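Local structure of uncharacterized conserved protein (Vibrio parahaemolyticus, 3MUQ) at residues 6-15 with 54-62; 74-85 with 194-205. The protein is of unknown function but has a periplasmic-binding-protein-like domain and a signal sequence, and so probably binds a small ligand after export. All blocks are in the same frame, centred on the assembly; numbering follows the deposited sequence.

Contact 1: residues 6-15 with 54-62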
# COMPACT_ATOMS: atom_id res chain seq x y z
N HIS A 6 11.01 -19.36 -13.37
CA HIS A 6 10.20 -18.45 -14.16
C HIS A 6 8.79 -18.23 -13.62
O HIS A 6 8.10 -19.18 -13.25
CB HIS A 6 10.20 -18.88 -15.63
CG HIS A 6 11.52 -18.68 -16.30
ND1 HIS A 6 11.84 -17.53 -17.00
CD2 HIS A 6 12.62 -19.46 -16.35
CE1 HIS A 6 13.07 -17.62 -17.46
NE2 HIS A 6 13.57 -18.79 -17.08
N VAL A 7 8.40 -16.97 -13.55
CA VAL A 7 7.10 -16.58 -13.03
C VAL A 7 6.36 -15.86 -14.14
O VAL A 7 6.86 -14.89 -14.69
CB VAL A 7 7.24 -15.63 -11.82
CG1 VAL A 7 5.86 -15.30 -11.26
CG2 VAL A 7 8.16 -16.24 -10.74
N ARG A 8 5.19 -16.35 -14.50
CA ARG A 8 4.40 -15.72 -15.55
C ARG A 8 3.32 -14.84 -14.93
O ARG A 8 2.50 -15.33 -14.13
CB ARG A 8 3.80 -16.79 -16.47
CG ARG A 8 4.84 -17.68 -17.11
CD ARG A 8 4.20 -18.71 -18.04
NE ARG A 8 3.40 -19.70 -17.33
CZ ARG A 8 3.76 -20.27 -16.19
NH1 ARG A 8 4.93 -19.96 -15.63
NH2 ARG A 8 2.94 -21.14 -15.60
N LEU A 9 3.32 -13.57 -15.30
CA LEU A 9 2.36 -12.58 -14.82
C LEU A 9 1.46 -12.12 -15.95
O LEU A 9 1.94 -11.63 -16.97
CB LEU A 9 3.10 -11.34 -14.28
CG LEU A 9 2.22 -10.13 -13.92
CD1 LEU A 9 1.29 -10.46 -12.73
CD2 LEU A 9 3.07 -8.89 -13.64
N ALA A 10 0.14 -12.27 -15.78
CA ALA A 10 -0.80 -11.64 -16.70
C ALA A 10 -1.18 -10.28 -16.14
O ALA A 10 -1.51 -10.16 -14.95
CB ALA A 10 -2.07 -12.51 -16.91
N THR A 11 -1.12 -9.25 -16.97
CA THR A 11 -1.60 -7.93 -16.54
C THR A 11 -2.25 -7.19 -17.69
O THR A 11 -2.38 -7.73 -18.79
CB THR A 11 -0.44 -7.06 -15.95
OG1 THR A 11 -0.99 -5.95 -15.22
CG2 THR A 11 0.47 -6.57 -17.06
N THR A 12 -2.67 -5.95 -17.45
CA THR A 12 -3.31 -5.17 -18.51
C THR A 12 -2.32 -4.43 -19.42
O THR A 12 -1.19 -4.14 -19.04
CB THR A 12 -4.28 -4.12 -17.94
OG1 THR A 12 -3.53 -3.01 -17.43
CG2 THR A 12 -5.16 -4.72 -16.84
N THR A 13 -2.79 -4.12 -20.62
CA THR A 13 -2.02 -3.32 -21.57
C THR A 13 -1.68 -1.96 -20.96
O THR A 13 -0.54 -1.51 -21.07
CB THR A 13 -2.80 -3.12 -22.88
OG1 THR A 13 -3.32 -4.39 -23.32
CG2 THR A 13 -1.89 -2.55 -23.96
N SER A 14 -2.66 -1.32 -20.32
CA SER A 14 -2.43 -0.08 -19.58
C SER A 14 -1.19 -0.20 -18.72
O SER A 14 -0.26 0.60 -18.81
CB SER A 14 -3.60 0.20 -18.65
OG SER A 14 -4.63 0.88 -19.32
N THR A 15 -1.21 -1.21 -17.86
CA THR A 15 -0.16 -1.43 -16.87
C THR A 15 1.19 -1.65 -17.54
O THR A 15 2.20 -1.04 -17.14
CB THR A 15 -0.51 -2.63 -15.99
OG1 THR A 15 -1.79 -2.41 -15.37
CG2 THR A 15 0.55 -2.84 -14.93
N ASP A 54 -2.87 -20.55 -17.37
CA ASP A 54 -1.82 -20.26 -18.34
C ASP A 54 -0.67 -19.50 -17.68
O ASP A 54 0.46 -19.55 -18.16
CB ASP A 54 -2.33 -19.38 -19.50
CG ASP A 54 -3.57 -19.94 -20.18
OD1 ASP A 54 -3.89 -21.14 -19.99
OD2 ASP A 54 -4.22 -19.18 -20.94
N VAL A 55 -0.98 -18.78 -16.59
CA VAL A 55 -0.00 -17.95 -15.90
C VAL A 55 -0.05 -18.25 -14.39
O VAL A 55 -0.94 -18.96 -13.92
CB VAL A 55 -0.28 -16.44 -16.11
CG1 VAL A 55 -0.13 -16.04 -17.58
CG2 VAL A 55 -1.67 -16.07 -15.57
N ASP A 56 0.89 -17.69 -13.64
CA ASP A 56 1.01 -18.00 -12.21
C ASP A 56 0.30 -17.01 -11.30
O ASP A 56 -0.05 -17.35 -10.17
CB ASP A 56 2.47 -18.10 -11.80
CG ASP A 56 3.23 -19.08 -12.67
OD1 ASP A 56 2.79 -20.24 -12.79
OD2 ASP A 56 4.28 -18.69 -13.23
N LEU A 57 0.15 -15.77 -11.77
CA LEU A 57 -0.61 -14.77 -11.02
C LEU A 57 -1.04 -13.64 -11.95
O LEU A 57 -0.55 -13.52 -13.07
CB LEU A 57 0.20 -14.24 -9.83
CG LEU A 57 1.30 -13.19 -10.06
CD1 LEU A 57 1.82 -12.66 -8.72
CD2 LEU A 57 2.45 -13.74 -10.91
N VAL A 58 -1.96 -12.80 -11.46
CA VAL A 58 -2.48 -11.70 -12.26
C VAL A 58 -2.41 -10.37 -11.51
O VAL A 58 -2.45 -10.32 -10.28
CB VAL A 58 -3.96 -11.93 -12.68
CG1 VAL A 58 -4.12 -13.22 -13.49
CG2 VAL A 58 -4.85 -11.95 -11.45
N MSE A 59 -2.30 -9.29 -12.28
CA MSE A 59 -2.32 -7.95 -11.71
C MSE A 59 -3.25 -7.09 -12.53
O MSE A 59 -2.97 -6.81 -13.69
CB MSE A 59 -0.91 -7.35 -11.73
CG MSE A 59 -0.84 -5.91 -11.21
SE MSE A 59 0.96 -5.16 -11.41
CE MSE A 59 1.94 -6.43 -10.27
N THR A 60 -4.39 -6.71 -11.96
CA THR A 60 -5.35 -5.88 -12.66
C THR A 60 -5.86 -4.77 -11.74
O THR A 60 -5.49 -4.70 -10.56
CB THR A 60 -6.55 -6.73 -13.18
OG1 THR A 60 -7.15 -7.43 -12.08
CG2 THR A 60 -6.10 -7.75 -14.21
N HIS A 61 -6.70 -3.89 -12.28
CA HIS A 61 -7.28 -2.81 -11.50
C HIS A 61 -8.78 -2.73 -11.78
O HIS A 61 -9.28 -1.70 -12.22
CB HIS A 61 -6.57 -1.49 -11.80
CG HIS A 61 -6.44 -1.20 -13.27
ND1 HIS A 61 -5.39 -1.66 -14.03
CD2 HIS A 61 -7.22 -0.49 -14.11
CE1 HIS A 61 -5.53 -1.26 -15.28
NE2 HIS A 61 -6.64 -0.54 -15.36
N ALA A 62 -9.47 -3.85 -11.52
CA ALA A 62 -10.90 -4.00 -11.77
C ALA A 62 -11.53 -4.79 -10.63
O ALA A 62 -11.72 -6.00 -10.73
CB ALA A 62 -11.13 -4.73 -13.11
O HOH W 1 0.91 -22.94 -17.51

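Contact 2: residues 74-85 with 194-205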
# COMPACT_ATOMS: atom_id res chain seq x y z
N TYR A 74 -10.87 -19.03 -8.64
CA TYR A 74 -9.83 -19.00 -9.67
C TYR A 74 -8.53 -18.44 -9.12
O TYR A 74 -7.44 -18.92 -9.44
CB TYR A 74 -10.29 -18.18 -10.87
CG TYR A 74 -11.53 -18.74 -11.54
CD1 TYR A 74 -11.89 -20.07 -11.38
CD2 TYR A 74 -12.34 -17.93 -12.33
CE1 TYR A 74 -13.03 -20.58 -12.00
CE2 TYR A 74 -13.47 -18.43 -12.94
CZ TYR A 74 -13.81 -19.75 -12.78
OH TYR A 74 -14.93 -20.21 -13.39
N GLY A 75 -8.65 -17.42 -8.28
CA GLY A 75 -7.48 -16.81 -7.66
C GLY A 75 -7.57 -16.84 -6.15
O GLY A 75 -8.68 -16.95 -5.58
N VAL A 76 -6.41 -16.76 -5.50
CA VAL A 76 -6.32 -16.74 -4.05
C VAL A 76 -5.32 -15.68 -3.58
O VAL A 76 -4.57 -15.14 -4.39
CB VAL A 76 -5.86 -18.11 -3.50
CG1 VAL A 76 -6.87 -19.21 -3.84
CG2 VAL A 76 -4.47 -18.46 -4.02
N LEU A 77 -5.31 -15.43 -2.27
CA LEU A 77 -4.50 -14.38 -1.64
C LEU A 77 -4.48 -13.06 -2.39
O LEU A 77 -3.41 -12.51 -2.66
CB LEU A 77 -3.07 -14.87 -1.39
CG LEU A 77 -2.97 -16.05 -0.44
CD1 LEU A 77 -1.51 -16.44 -0.20
CD2 LEU A 77 -3.67 -15.68 0.88
N PRO A 78 -5.66 -12.53 -2.71
CA PRO A 78 -5.68 -11.24 -3.39
C PRO A 78 -5.15 -10.15 -2.47
O PRO A 78 -5.43 -10.15 -1.26
CB PRO A 78 -7.16 -11.02 -3.67
CG PRO A 78 -7.83 -11.79 -2.60
CD PRO A 78 -7.02 -13.04 -2.50
N ARG A 79 -4.38 -9.24 -3.03
CA ARG A 79 -3.77 -8.19 -2.25
C ARG A 79 -3.82 -6.90 -3.01
O ARG A 79 -3.54 -6.85 -4.21
CB ARG A 79 -2.32 -8.54 -1.93
CG ARG A 79 -2.19 -9.54 -0.80
CD ARG A 79 -1.00 -10.41 -1.03
NE ARG A 79 -0.77 -11.34 0.07
CZ ARG A 79 0.39 -11.95 0.27
NH1 ARG A 79 1.39 -11.73 -0.57
NH2 ARG A 79 0.54 -12.78 1.30
N LYS A 80 -4.18 -5.84 -2.29
CA LYS A 80 -4.20 -4.51 -2.87
C LYS A 80 -2.78 -3.97 -2.93
O LYS A 80 -2.10 -3.93 -1.92
CB LYS A 80 -5.13 -3.60 -2.06
CG LYS A 80 -6.58 -4.08 -2.06
CD LYS A 80 -7.31 -3.63 -3.33
CE LYS A 80 -8.73 -4.19 -3.40
NZ LYS A 80 -9.49 -3.61 -4.55
N LEU A 81 -2.33 -3.60 -4.12
CA LEU A 81 -0.99 -3.07 -4.33
C LEU A 81 -0.89 -1.57 -4.09
O LEU A 81 0.12 -1.06 -3.59
CB LEU A 81 -0.55 -3.34 -5.77
CG LEU A 81 0.20 -4.63 -6.03
CD1 LEU A 81 0.63 -4.69 -7.48
CD2 LEU A 81 1.39 -4.69 -5.11
N MSE A 82 -1.92 -0.85 -4.52
CA MSE A 82 -1.88 0.60 -4.49
C MSE A 82 -3.25 1.14 -4.89
O MSE A 82 -4.02 0.45 -5.57
CB MSE A 82 -0.80 1.10 -5.46
CG MSE A 82 -1.19 0.97 -6.93
SE MSE A 82 0.19 1.52 -8.22
CE MSE A 82 0.80 -0.24 -8.69
N TYR A 83 -3.57 2.35 -4.45
CA TYR A 83 -4.79 3.02 -4.88
C TYR A 83 -4.43 4.29 -5.65
O TYR A 83 -4.11 5.30 -5.04
CB TYR A 83 -5.67 3.39 -3.67
CG TYR A 83 -6.18 2.20 -2.89
CD1 TYR A 83 -7.45 1.68 -3.13
CD2 TYR A 83 -5.39 1.58 -1.91
CE1 TYR A 83 -7.92 0.58 -2.43
CE2 TYR A 83 -5.86 0.50 -1.21
CZ TYR A 83 -7.12 0.00 -1.47
OH TYR A 83 -7.59 -1.08 -0.76
N ASN A 84 -4.48 4.22 -6.97
CA ASN A 84 -4.24 5.40 -7.82
C ASN A 84 -5.44 6.36 -7.83
O ASN A 84 -6.52 5.99 -8.29
CB ASN A 84 -3.91 4.98 -9.25
CG ASN A 84 -2.44 4.74 -9.45
OD1 ASN A 84 -1.62 5.09 -8.59
ND2 ASN A 84 -2.09 4.17 -10.60
N ASP A 85 -5.22 7.58 -7.37
CA ASP A 85 -6.29 8.53 -7.07
C ASP A 85 -5.91 9.89 -7.69
O ASP A 85 -5.07 10.62 -7.16
CB ASP A 85 -6.41 8.63 -5.54
CG ASP A 85 -7.45 9.63 -5.07
OD1 ASP A 85 -8.37 9.98 -5.85
OD2 ASP A 85 -7.35 10.06 -3.90
N LEU A 194 -10.50 7.88 -12.82
CA LEU A 194 -9.54 8.65 -12.02
C LEU A 194 -9.12 7.91 -10.74
O LEU A 194 -8.15 8.29 -10.08
CB LEU A 194 -10.11 10.03 -11.67
CG LEU A 194 -10.31 11.01 -12.85
CD1 LEU A 194 -10.91 12.34 -12.39
CD2 LEU A 194 -9.01 11.27 -13.59
N PHE A 195 -9.85 6.85 -10.41
CA PHE A 195 -9.55 6.08 -9.22
C PHE A 195 -9.39 4.59 -9.54
O PHE A 195 -10.33 3.91 -9.93
CB PHE A 195 -10.63 6.30 -8.15
CG PHE A 195 -10.26 5.77 -6.80
CD1 PHE A 195 -9.45 6.50 -5.94
CD2 PHE A 195 -10.70 4.52 -6.38
CE1 PHE A 195 -9.09 6.01 -4.69
CE2 PHE A 195 -10.35 4.03 -5.12
CZ PHE A 195 -9.55 4.77 -4.28
N ASN A 196 -8.18 4.09 -9.37
CA ASN A 196 -7.88 2.71 -9.72
C ASN A 196 -7.14 1.96 -8.62
O ASN A 196 -5.94 2.12 -8.45
CB ASN A 196 -7.07 2.65 -11.01
CG ASN A 196 -7.91 2.94 -12.22
OD1 ASN A 196 -8.69 2.09 -12.67
ND2 ASN A 196 -7.78 4.16 -12.76
N PRO A 197 -7.88 1.13 -7.89
CA PRO A 197 -7.28 0.17 -6.95
C PRO A 197 -6.67 -0.99 -7.74
O PRO A 197 -7.35 -1.57 -8.59
CB PRO A 197 -8.49 -0.35 -6.17
CG PRO A 197 -9.72 0.27 -6.81
CD PRO A 197 -9.31 0.87 -8.11
N TYR A 198 -5.41 -1.32 -7.46
CA TYR A 198 -4.73 -2.43 -8.11
C TYR A 198 -4.67 -3.64 -7.20
O TYR A 198 -4.35 -3.52 -6.03
CB TYR A 198 -3.30 -2.05 -8.47
CG TYR A 198 -3.19 -1.24 -9.73
CD1 TYR A 198 -3.67 0.06 -9.77
CD2 TYR A 198 -2.62 -1.76 -10.89
CE1 TYR A 198 -3.60 0.81 -10.92
CE2 TYR A 198 -2.54 -1.01 -12.04
CZ TYR A 198 -3.03 0.27 -12.05
OH TYR A 198 -2.96 1.04 -13.19
N GLN A 199 -4.94 -4.82 -7.76
CA GLN A 199 -4.74 -6.05 -7.02
C GLN A 199 -3.81 -7.00 -7.75
O GLN A 199 -3.81 -7.09 -8.99
CB GLN A 199 -6.06 -6.79 -6.76
CG GLN A 199 -6.94 -6.18 -5.71
CD GLN A 199 -7.89 -7.19 -5.13
OE1 GLN A 199 -7.64 -7.77 -4.07
NE2 GLN A 199 -9.00 -7.43 -5.81
N VAL A 200 -3.04 -7.74 -6.96
CA VAL A 200 -2.28 -8.85 -7.48
C VAL A 200 -2.89 -10.09 -6.83
O VAL A 200 -3.10 -10.13 -5.60
CB VAL A 200 -0.77 -8.71 -7.14
CG1 VAL A 200 -0.58 -8.43 -5.67
CG2 VAL A 200 -0.00 -9.97 -7.54
N ILE A 201 -3.20 -11.08 -7.66
CA ILE A 201 -3.88 -12.28 -7.20
C ILE A 201 -3.23 -13.54 -7.76
O ILE A 201 -2.98 -13.64 -8.96
CB ILE A 201 -5.36 -12.27 -7.62
CG1 ILE A 201 -5.99 -10.91 -7.28
CG2 ILE A 201 -6.14 -13.43 -6.98
CD1 ILE A 201 -7.41 -10.73 -7.82
N LEU A 202 -2.95 -14.48 -6.87
CA LEU A 202 -2.30 -15.72 -7.25
C LEU A 202 -3.28 -16.70 -7.89
O LEU A 202 -4.41 -16.84 -7.44
CB LEU A 202 -1.73 -16.38 -6.00
CG LEU A 202 -0.82 -15.47 -5.18
CD1 LEU A 202 -0.29 -16.25 -3.96
CD2 LEU A 202 0.31 -14.94 -6.05
N VAL A 203 -2.82 -17.41 -8.92
CA VAL A 203 -3.63 -18.48 -9.47
C VAL A 203 -3.74 -19.60 -8.44
O VAL A 203 -2.75 -19.99 -7.82
CB VAL A 203 -3.07 -18.97 -10.82
CG1 VAL A 203 -3.80 -20.24 -11.27
CG2 VAL A 203 -3.15 -17.82 -11.87
N ASN A 204 -4.96 -20.09 -8.24
CA ASN A 204 -5.21 -21.09 -7.20
C ASN A 204 -4.43 -22.39 -7.43
O ASN A 204 -4.69 -23.11 -8.38
CB ASN A 204 -6.70 -21.37 -7.13
CG ASN A 204 -7.07 -22.28 -5.97
OD1 ASN A 204 -6.22 -22.92 -5.36
ND2 ASN A 204 -8.37 -22.33 -5.67
N PRO A 205 -3.46 -22.71 -6.55
CA PRO A 205 -2.62 -23.89 -6.78
C PRO A 205 -3.41 -25.19 -6.63
O PRO A 205 -2.97 -26.24 -7.08
CB PRO A 205 -1.56 -23.80 -5.69
CG PRO A 205 -2.24 -23.06 -4.58
CD PRO A 205 -3.10 -22.03 -5.29
O HOH W 2 -1.39 -11.93 -4.27
O HOH W 3 -8.74 -3.86 -7.31
O HOH W 4 -3.91 4.07 -12.76

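Contact 1: residues 6-15 with 54-62
D56 and R8 meet where strand 6-12 begins to pair with 54-62. D56 OD2 is gripped twice: R8 N reaches its anti side at 2.8 Å in a nearly straight bond (177° at the hydrogen), and R8 NH1 makes a salt bridge with it, also at 2.8 Å. R8 NH2 lies 3.0 Å from D56 OD1, so two nitrogens face two oxygens, but with the planes 87° apart the pair is not coplanar. A bend at chi3 (-67°) curls the arginine back so that NE can donate to D54 O at 3.1 Å. D56 N returns a bond to R8 O at 2.9 Å, and N212 N satisfies D56 OD1.

Beyond this end, 6-12 and 57-60 run as adjacent parallel strands of the PBP-like domain's mixed sheet, with A10 N bonded to L57 O and M59 N to A10 O at 2.9 Å. The A10 methyl packs against V55 and V58, while L9 CD1 lies against L57 and selenomethionine M59 on the other face. The T11 hydroxyl swings to its own carbonyl side and donates to M59 O at 2.6 Å. N-cap T12 leads straight into helix 13-18, its OG1 sharing a 2.8 Å hydroxyl bond with T15 OG1, both near the H61 ring edge.

The D56 carboxylate is probably held ionised, tying the strand's start by charge, whereas its middle relies on backbone bonds and apolar contact.

Contact 2: residues 74-85 with 194-205
V200 O is gripped by R79 N, at 3.0 Å, and by water 2, at 2.8 Å. The same water donates to L77 O at 2.6 Å, bridging two carbonyls that cannot bond each other. It sits at a beta bulge: V76 pairs with L202 and R79 with V200, so 74-85 carries one extra residue, and L77 takes up a left-handed backbone (42°/53°) as the chain turns its corner. Before the bulge G75, with no side chain, lets I201 CG2 lie close over its backbone.

Further along, this antiparallel ladder of the PBP-like domain's mixed sheet carries different chemistry on its two faces. On one, K80 bends at chi2 (-81°) and lays its methylenes across Q199, CD to CG 3.5 Å, while NZ donates a hydrogen bond to water 3 at 2.9 Å, which donates in turn to P197 O. The Y83 ring rests obliquely against P197 and F195, and the edge of F195 meets the D85 carboxylate, CD1 to OD1 3.6 Å, with D85 also in a salt bridge to R172. On the other face selenomethionine M82 runs alongside Y198, its SE over the ring face and 4.7 Å from the centroid, a distant Met-aromatic contact. N84 ND2 donates to water 4 at 2.8 Å, and that water lies at the Y198 ring edge, near its hydroxyl.

Strand 195-203 is flanked on its other edge by 57-60, and 78-90 also pairs with 168-171 and 185-188. Helix 213-224 covers L81 and L202, helix 63-71 packs on P78, P197 and I201, and the second subunit meets the K80 face, where K80 N and Y83 OH are hydrogen-bonded between subunits, once in each direction.

Both contacts belong to one mixed sheet, and they join directly: strand 57-60 of contact 1 lies beside strand 195-203 of contact 2, with probable backbone hydrogen bonds from I201 N to V58 O and from Q199 N to T60 O. The H61 and Y198 rings also meet across the join, and helix 213-224 packs against both. Contact 1 is the more buried, a short parallel pairing with an ionic start and hydroxyls at its helix end. Contact 2 is longer, antiparallel and only partly buried; waters bridge its bulge and its partly exposed polar groups, and one face adjoins the second subunit, which touches neither segment of contact 1.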